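Local coordinates for phosphoribosylamine--glycine ligase (Thermotoga maritima, PDB 1VKZ), which catalyses the ATP-dependent joining of glycine to 5-phosphoribosylamine, giving glycinamide ribonucleotide, a step of de novo purine biosynthesis, at residues E135-F140 and E164-K169; G156-D161 and S171-G176. One frame throughout, in Å; residues are numbered along the deposited sequence.

Interaction 1: residues E135-F140 and E164-K169; sequences EKIKKF and EETIEK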
ATOM      1  N   GLU A 135     -14.248  19.643  22.359  1.00 50.20           N
ATOM      2  CA  GLU A 135     -14.809  20.846  21.743  1.00 50.05           C
ATOM      3  C   GLU A 135     -15.077  20.595  20.267  1.00 48.67           C
ATOM      4  O   GLU A 135     -16.209  20.713  19.811  1.00 47.53           O
ATOM      5  CB  GLU A 135     -13.847  22.040  21.918  1.00 50.68           C
ATOM      6  CG  GLU A 135     -14.279  23.355  21.251  1.00 53.52           C
ATOM      7  CD  GLU A 135     -13.553  23.660  19.932  1.00 59.60           C
ATOM      8  OE1 GLU A 135     -12.434  24.231  19.975  1.00 63.32           O
ATOM      9  OE2 GLU A 135     -14.108  23.352  18.843  1.00 63.41           O
ATOM     10  N   LYS A 136     -14.030  20.222  19.537  1.00 48.12           N
ATOM     11  CA  LYS A 136     -14.099  20.132  18.084  1.00 48.22           C
ATOM     12  C   LYS A 136     -14.947  18.958  17.576  1.00 46.84           C
ATOM     13  O   LYS A 136     -15.384  18.969  16.420  1.00 47.94           O
ATOM     14  CB  LYS A 136     -12.680  20.110  17.480  1.00 49.33           C
ATOM     15  CG  LYS A 136     -11.875  21.387  17.811  1.00 50.12           C
ATOM     16  CD  LYS A 136     -10.434  21.299  17.352  1.00 50.95           C
ATOM     17  CE  LYS A 136      -9.585  22.431  17.943  1.00 51.75           C
ATOM     18  NZ  LYS A 136      -9.420  23.549  16.992  1.00 50.43           N
ATOM     19  N   ILE A 137     -15.202  17.957  18.417  1.00 45.43           N
ATOM     20  CA  ILE A 137     -16.014  16.832  17.969  1.00 46.21           C
ATOM     21  C   ILE A 137     -17.482  17.250  17.754  1.00 45.76           C
ATOM     22  O   ILE A 137     -18.190  16.670  16.923  1.00 44.38           O
ATOM     23  CB  ILE A 137     -15.874  15.600  18.920  1.00 47.87           C
ATOM     24  CG1 ILE A 137     -16.078  14.294  18.140  1.00 47.26           C
ATOM     25  CG2 ILE A 137     -16.814  15.705  20.136  1.00 46.86           C
ATOM     26  CD1 ILE A 137     -15.059  14.092  17.023  1.00 49.68           C
ATOM     27  N   LYS A 138     -17.912  18.285  18.473  1.00 47.16           N
ATOM     28  CA  LYS A 138     -19.293  18.781  18.397  1.00 47.64           C
ATOM     29  C   LYS A 138     -19.661  19.341  17.023  1.00 47.62           C
ATOM     30  O   LYS A 138     -20.849  19.436  16.698  1.00 47.67           O
ATOM     31  CB  LYS A 138     -19.561  19.837  19.487  1.00 47.85           C
ATOM     32  CG  LYS A 138     -19.718  19.252  20.893  1.00 48.05           C
ATOM     33  CD  LYS A 138     -19.871  20.339  21.970  1.00 47.34           C
ATOM     34  CE  LYS A 138     -18.519  20.809  22.478  1.00 46.73           C
ATOM     35  NZ  LYS A 138     -18.611  21.846  23.538  1.00 39.92           N
ATOM     36  N   LYS A 139     -18.655  19.696  16.223  1.00 46.95           N
ATOM     37  CA  LYS A 139     -18.871  20.108  14.831  1.00 47.66           C
ATOM     38  C   LYS A 139     -19.258  18.965  13.858  1.00 46.39           C
ATOM     39  O   LYS A 139     -19.509  19.222  12.679  1.00 46.09           O
ATOM     40  CB  LYS A 139     -17.616  20.805  14.292  1.00 49.95           C
ATOM     41  CG  LYS A 139     -17.333  22.180  14.905  1.00 53.69           C
ATOM     42  CD  LYS A 139     -16.193  22.868  14.140  1.00 53.06           C
ATOM     43  CE  LYS A 139     -15.867  24.267  14.692  1.00 60.26           C
ATOM     44  NZ  LYS A 139     -14.997  25.069  13.758  1.00 59.36           N
ATOM     45  N   PHE A 140     -19.316  17.721  14.336  1.00 45.12           N
ATOM     46  CA  PHE A 140     -19.528  16.565  13.456  1.00 43.64           C
ATOM     47  C   PHE A 140     -20.684  15.708  13.902  1.00 42.02           C
ATOM     48  O   PHE A 140     -21.151  15.815  15.029  1.00 41.30           O
ATOM     49  CB  PHE A 140     -18.268  15.702  13.417  1.00 41.39           C
ATOM     50  CG  PHE A 140     -17.072  16.397  12.825  1.00 38.69           C
ATOM     51  CD1 PHE A 140     -16.263  17.193  13.610  1.00 33.24           C
ATOM     52  CD2 PHE A 140     -16.740  16.216  11.482  1.00 39.14           C
ATOM     53  CE1 PHE A 140     -15.176  17.810  13.085  1.00 30.90           C
ATOM     54  CE2 PHE A 140     -15.649  16.822  10.948  1.00 36.31           C
ATOM     55  CZ  PHE A 140     -14.861  17.631  11.747  1.00 41.13           C
ATOM     56  N   GLU A 164     -19.082   9.274  22.695  1.00 48.93           N
ATOM     57  CA  GLU A 164     -18.412   8.859  23.941  1.00 49.83           C
ATOM     58  C   GLU A 164     -17.186   7.992  23.654  1.00 49.56           C
ATOM     59  O   GLU A 164     -16.098   8.233  24.200  1.00 49.23           O
ATOM     60  CB  GLU A 164     -19.356   8.066  24.863  1.00 49.38           C
ATOM     61  CG  GLU A 164     -20.691   8.726  25.160  1.00 54.63           C
ATOM     62  CD  GLU A 164     -21.817   8.255  24.239  1.00 59.88           C
ATOM     63  OE1 GLU A 164     -21.614   8.190  22.999  1.00 59.09           O
ATOM     64  OE2 GLU A 164     -22.914   7.957  24.765  1.00 60.98           O
ATOM     65  N   GLU A 165     -17.388   6.984  22.802  1.00 50.20           N
ATOM     66  CA  GLU A 165     -16.341   6.039  22.399  1.00 50.96           C
ATOM     67  C   GLU A 165     -15.290   6.742  21.542  1.00 49.47           C
ATOM     68  O   GLU A 165     -14.124   6.389  21.574  1.00 48.45           O
ATOM     69  CB  GLU A 165     -16.986   4.872  21.632  1.00 51.79           C
ATOM     70  CG  GLU A 165     -16.037   3.843  21.009  1.00 53.49           C
ATOM     71  CD  GLU A 165     -16.779   2.616  20.458  1.00 55.99           C
ATOM     72  OE1 GLU A 165     -17.909   2.764  19.920  1.00 61.14           O
ATOM     73  OE2 GLU A 165     -16.234   1.493  20.560  1.00 65.04           O
ATOM     74  N   THR A 166     -15.727   7.735  20.776  1.00 48.29           N
ATOM     75  CA  THR A 166     -14.842   8.580  19.999  1.00 47.70           C
ATOM     76  C   THR A 166     -13.954   9.452  20.889  1.00 47.12           C
ATOM     77  O   THR A 166     -12.736   9.583  20.651  1.00 48.28           O
ATOM     78  CB  THR A 166     -15.669   9.469  19.055  1.00 48.24           C
ATOM     79  OG1 THR A 166     -16.506   8.656  18.223  1.00 53.81           O
ATOM     80  CG2 THR A 166     -14.788  10.189  18.086  1.00 48.62           C
ATOM     81  N   ILE A 167     -14.554  10.062  21.903  1.00 44.13           N
ATOM     82  CA  ILE A 167     -13.796  10.909  22.792  1.00 43.71           C
ATOM     83  C   ILE A 167     -12.852  10.036  23.618  1.00 44.45           C
ATOM     84  O   ILE A 167     -11.690  10.371  23.776  1.00 44.25           O
ATOM     85  CB  ILE A 167     -14.754  11.709  23.685  1.00 44.40           C
ATOM     86  CG1 ILE A 167     -15.505  12.738  22.844  1.00 44.48           C
ATOM     87  CG2 ILE A 167     -14.000  12.419  24.809  1.00 44.34           C
ATOM     88  CD1 ILE A 167     -16.792  13.245  23.527  1.00 45.75           C
ATOM     89  N   GLU A 168     -13.354   8.908  24.123  1.00 46.10           N
ATOM     90  CA  GLU A 168     -12.559   8.008  24.973  1.00 46.23           C
ATOM     91  C   GLU A 168     -11.341   7.447  24.251  1.00 46.86           C
ATOM     92  O   GLU A 168     -10.231   7.541  24.762  1.00 48.32           O
ATOM     93  CB  GLU A 168     -13.423   6.862  25.516  1.00 45.90           C
ATOM     94  N   LYS A 169     -11.544   6.884  23.063  1.00 46.88           N
ATOM     95  CA  LYS A 169     -10.451   6.291  22.284  1.00 47.42           C
ATOM     96  C   LYS A 169      -9.593   7.352  21.606  1.00 45.74           C
ATOM     97  O   LYS A 169      -8.359   7.236  21.546  1.00 45.43           O
ATOM     98  CB  LYS A 169     -10.992   5.322  21.221  1.00 49.12           C
ATOM     99  CG  LYS A 169     -11.513   4.027  21.799  1.00 51.10           C
ATOM    100  CD  LYS A 169     -12.096   3.082  20.747  1.00 50.33           C
ATOM    101  CE  LYS A 169     -12.904   1.965  21.451  1.00 55.35           C
ATOM    102  NZ  LYS A 169     -13.839   1.232  20.547  1.00 56.33           N
TER

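Interaction 2: residues G156-D161 and S171-G176; sequences GVLILD and SKLIIG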
ATOM      1  N   GLY A 156      -4.492   3.552  12.721  1.00 53.81           N
ATOM      2  CA  GLY A 156      -4.815   4.796  13.453  1.00 53.96           C
ATOM      3  C   GLY A 156      -5.888   5.704  12.854  1.00 52.05           C
ATOM      4  O   GLY A 156      -6.007   6.863  13.224  1.00 53.01           O
ATOM      5  N   VAL A 157      -6.660   5.192  11.919  1.00 49.99           N
ATOM      6  CA  VAL A 157      -7.878   5.852  11.521  1.00 50.02           C
ATOM      7  C   VAL A 157      -9.054   5.153  12.215  1.00 48.49           C
ATOM      8  O   VAL A 157      -9.329   3.997  11.910  1.00 48.30           O
ATOM      9  CB  VAL A 157      -8.038   5.758  10.032  1.00 51.29           C
ATOM     10  CG1 VAL A 157      -9.373   6.331   9.597  1.00 60.63           C
ATOM     11  CG2 VAL A 157      -6.903   6.488   9.364  1.00 59.33           C
ATOM     12  N   LEU A 158      -9.722   5.831  13.155  1.00 47.53           N
ATOM     13  CA  LEU A 158     -10.882   5.256  13.872  1.00 47.06           C
ATOM     14  C   LEU A 158     -12.156   5.687  13.202  1.00 44.50           C
ATOM     15  O   LEU A 158     -12.267   6.825  12.780  1.00 46.78           O
ATOM     16  CB  LEU A 158     -10.938   5.717  15.332  1.00 46.03           C
ATOM     17  CG  LEU A 158      -9.697   5.449  16.205  1.00 49.03           C
ATOM     18  CD1 LEU A 158      -9.819   6.126  17.570  1.00 41.68           C
ATOM     19  CD2 LEU A 158      -9.425   3.954  16.370  1.00 51.22           C
ATOM     20  N   ILE A 159     -13.124   4.791  13.110  1.00 44.15           N
ATOM     21  CA  ILE A 159     -14.472   5.152  12.640  1.00 43.23           C
ATOM     22  C   ILE A 159     -15.486   4.686  13.668  1.00 43.05           C
ATOM     23  O   ILE A 159     -15.788   3.500  13.749  1.00 44.18           O
ATOM     24  CB  ILE A 159     -14.752   4.540  11.255  1.00 41.24           C
ATOM     25  CG1 ILE A 159     -13.827   5.171  10.203  1.00 44.86           C
ATOM     26  CG2 ILE A 159     -16.186   4.745  10.856  1.00 39.45           C
ATOM     27  CD1 ILE A 159     -13.692   4.338   8.957  1.00 45.60           C
ATOM     28  N   LEU A 160     -16.018   5.621  14.449  1.00 43.62           N
ATOM     29  CA  LEU A 160     -16.859   5.255  15.583  1.00 45.95           C
ATOM     30  C   LEU A 160     -18.264   5.833  15.505  1.00 46.29           C
ATOM     31  O   LEU A 160     -18.448   7.005  15.163  1.00 46.78           O
ATOM     32  CB  LEU A 160     -16.174   5.682  16.875  1.00 46.06           C
ATOM     33  CG  LEU A 160     -14.772   5.085  16.964  1.00 49.51           C
ATOM     34  CD1 LEU A 160     -13.983   5.770  18.051  1.00 52.06           C
ATOM     35  CD2 LEU A 160     -14.851   3.567  17.167  1.00 50.95           C
ATOM     36  N   ASP A 161     -19.247   4.998  15.815  1.00 46.73           N
ATOM     37  CA  ASP A 161     -20.648   5.405  15.771  1.00 49.82           C
ATOM     38  C   ASP A 161     -20.973   6.457  16.826  1.00 51.18           C
ATOM     39  O   ASP A 161     -21.650   7.449  16.523  1.00 51.35           O
ATOM     40  CB  ASP A 161     -21.572   4.195  15.969  1.00 49.23           C
ATOM     41  CG  ASP A 161     -21.530   3.220  14.795  1.00 51.78           C
ATOM     42  OD1 ASP A 161     -21.496   3.677  13.634  1.00 52.67           O
ATOM     43  OD2 ASP A 161     -21.545   1.974  14.934  1.00 55.49           O
ATOM     44  N   SER A 171      -9.061  10.400  22.561  1.00 43.24           N
ATOM     45  CA  SER A 171      -8.267  11.073  23.572  1.00 44.33           C
ATOM     46  C   SER A 171      -7.009  10.269  23.866  1.00 44.37           C
ATOM     47  O   SER A 171      -5.922  10.822  23.967  1.00 42.96           O
ATOM     48  CB  SER A 171      -9.079  11.195  24.868  1.00 44.75           C
ATOM     49  OG  SER A 171     -10.341  11.778  24.624  1.00 47.00           O
ATOM     50  N   LYS A 172      -7.209   8.962  24.054  1.00 45.81           N
ATOM     51  CA  LYS A 172      -6.136   7.999  24.297  1.00 45.68           C
ATOM     52  C   LYS A 172      -5.224   7.938  23.124  1.00 44.72           C
ATOM     53  O   LYS A 172      -4.034   7.762  23.289  1.00 44.14           O
ATOM     54  CB  LYS A 172      -6.674   6.580  24.517  1.00 46.65           C
ATOM     55  CG  LYS A 172      -7.231   6.311  25.895  1.00 43.95           C
ATOM     56  CD  LYS A 172      -7.763   4.889  25.991  1.00 45.77           C
ATOM     57  CE  LYS A 172      -8.526   4.662  27.297  1.00 48.71           C
ATOM     58  NZ  LYS A 172      -9.803   5.441  27.333  1.00 49.03           N
ATOM     59  N   LEU A 173      -5.790   8.062  21.929  1.00 45.39           N
ATOM     60  CA  LEU A 173      -4.982   8.110  20.701  1.00 44.46           C
ATOM     61  C   LEU A 173      -4.087   9.354  20.642  1.00 44.86           C
ATOM     62  O   LEU A 173      -2.967   9.296  20.134  1.00 44.08           O
ATOM     63  CB  LEU A 173      -5.880   8.048  19.456  1.00 45.07           C
ATOM     64  CG  LEU A 173      -5.189   8.001  18.076  1.00 44.59           C
ATOM     65  CD1 LEU A 173      -4.237   6.830  17.970  1.00 51.77           C
ATOM     66  CD2 LEU A 173      -6.185   7.914  16.975  1.00 43.24           C
ATOM     67  N   ILE A 174      -4.603  10.481  21.127  1.00 45.85           N
ATOM     68  CA  ILE A 174      -3.823  11.719  21.195  1.00 46.92           C
ATOM     69  C   ILE A 174      -2.645  11.560  22.176  1.00 46.79           C
ATOM     70  O   ILE A 174      -1.509  11.882  21.850  1.00 44.89           O
ATOM     71  CB  ILE A 174      -4.723  12.940  21.618  1.00 46.57           C
ATOM     72  CG1 ILE A 174      -5.716  13.309  20.516  1.00 45.20           C
ATOM     73  CG2 ILE A 174      -3.867  14.180  21.938  1.00 46.46           C
ATOM     74  CD1 ILE A 174      -6.955  14.018  21.008  1.00 46.20           C
ATOM     75  N   ILE A 175      -2.938  11.030  23.360  1.00 47.58           N
ATOM     76  CA  ILE A 175      -1.976  10.966  24.464  1.00 47.86           C
ATOM     77  C   ILE A 175      -1.060   9.741  24.416  1.00 47.70           C
ATOM     78  O   ILE A 175      -0.235   9.562  25.296  1.00 49.64           O
ATOM     79  CB  ILE A 175      -2.722  10.984  25.773  1.00 46.38           C
ATOM     80  CG1 ILE A 175      -3.640  12.198  25.836  1.00 47.28           C
ATOM     81  CG2 ILE A 175      -1.745  11.022  26.963  1.00 52.96           C
ATOM     82  CD1 ILE A 175      -4.721  12.049  26.899  1.00 52.38           C
ATOM     83  N   GLY A 176      -1.195   8.907  23.389  1.00 48.58           N
ATOM     84  CA  GLY A 176      -0.330   7.744  23.217  1.00 48.08           C
ATOM     85  C   GLY A 176      -0.737   6.532  24.028  1.00 47.18           C
ATOM     86  O   GLY A 176       0.005   5.561  24.096  1.00 46.89           O
TER

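Interaction 1: residues E135-F140 and E164-K169
Ile137 overlaps two neighbouring side chains of the facing helix with its two branches. Its CD1 methyl lies 4.1 Å from CG2 of Thr166, and its CG2 methyl lies 4.2 Å from CD1 of Ile167. The split follows from its first torsion: CG1 is anti to the backbone N (chi1 -150°), which carries CD1 to the threonine and leaves CG2 for the isoleucine. Ile167 does not aim its CB at the partner helix; its CG1-CD1 arm brings the end nearer. Thr166 suits the seam because it has two faces. Its methyl meets Ile137, while OG1 hydrogen-bonds back to the carbonyl O of Ser162, just before the helix begins, so the polar atom is satisfied in a buried place. Beneath, Ile137 and Thr166 both rest on Tyr144 and Ile146 of strand 144-148, and Ile137 also meets Ile188. Ile137 to Phe140 form a type I turn, closed by Phe140 N to Ile137 O at 3.0 Å. Two helices, 130-137 and 163-175, packed side by side on one face of a four-stranded antiparallel sheet are characteristic of the small alpha/beta subdomain of the ATP-grasp fold.

Interaction 2: residues G156-D161 and S171-G176
Leu158 and Leu173 meet tip to tip where helix 163-175 covers strand 157-160, within the small, helix-covered antiparallel sheet of the ATP-grasp fold. The contact is apolar and no hydrogen bond crosses it. CD1 of Leu158 stands 4.1 Å from CD2 of Leu173, and each residue directs its CB at the other segment, so two branched leucines can bridge a strand and a helix whose closest CA atoms, those of Gly156 and Leu173, are 8.0 Å apart. Leu173 extends with CG anti to the backbone N (chi1 -176°), which brings CD2 within contact of the strand. Ile146 of the neighbouring strand, and Leu178 and Ile179 after the helix, add to the apolar surroundings; Leu178 touches both leucines. Val157, next along the strand, turns away from the helix, as alternation in a strand requires.

Backbone hydrogen bonds hold each side in place. Gly156, Leu158 and Leu160 pair with Ala148, Ile146 and Tyr144 of strand 144-148, which fixes the edge strand against the sheet. On the helix, Ile175 N bonds to Ser171 O at 3.1 Å, and Gly176 then leaves helical geometry with a positive phi of 82°, a conformation that a residue without a CB adopts easily. Both segments belong to the region predicted to bind ATP, and Gly156 is about 8 Å from the side chain of Glu285, a predicted magnesium ligand, which is consistent with a place near the active site.

One further contact is between unlike atoms and involves main chain rather than side chain on the strand side. Having no side chain, Gly156 meets the helix through its backbone, and CD2 of Leu173 comes to 3.9 Å from Gly156 O.

In the fold
From the N terminus, the chain runs down helix 130-137, turns, and passes through strands 144-148 and 157-160 before entering helix 163-175. Interaction 1 closes this loop when the start of the second helix returns to the end of the first. Interaction 2 closes a shorter loop, from strand 157-160 to the later turns of the same helix. The loops cross, since 156-161 falls between the segments of interaction 1 and 171-176 follows both. Helix 163-175 serves both contacts, tied first to its companion helix and then to the edge strand. Thr166 and Lys169 also pack on Leu160 and Leu158, joining the two contacts into one layer over the sheet.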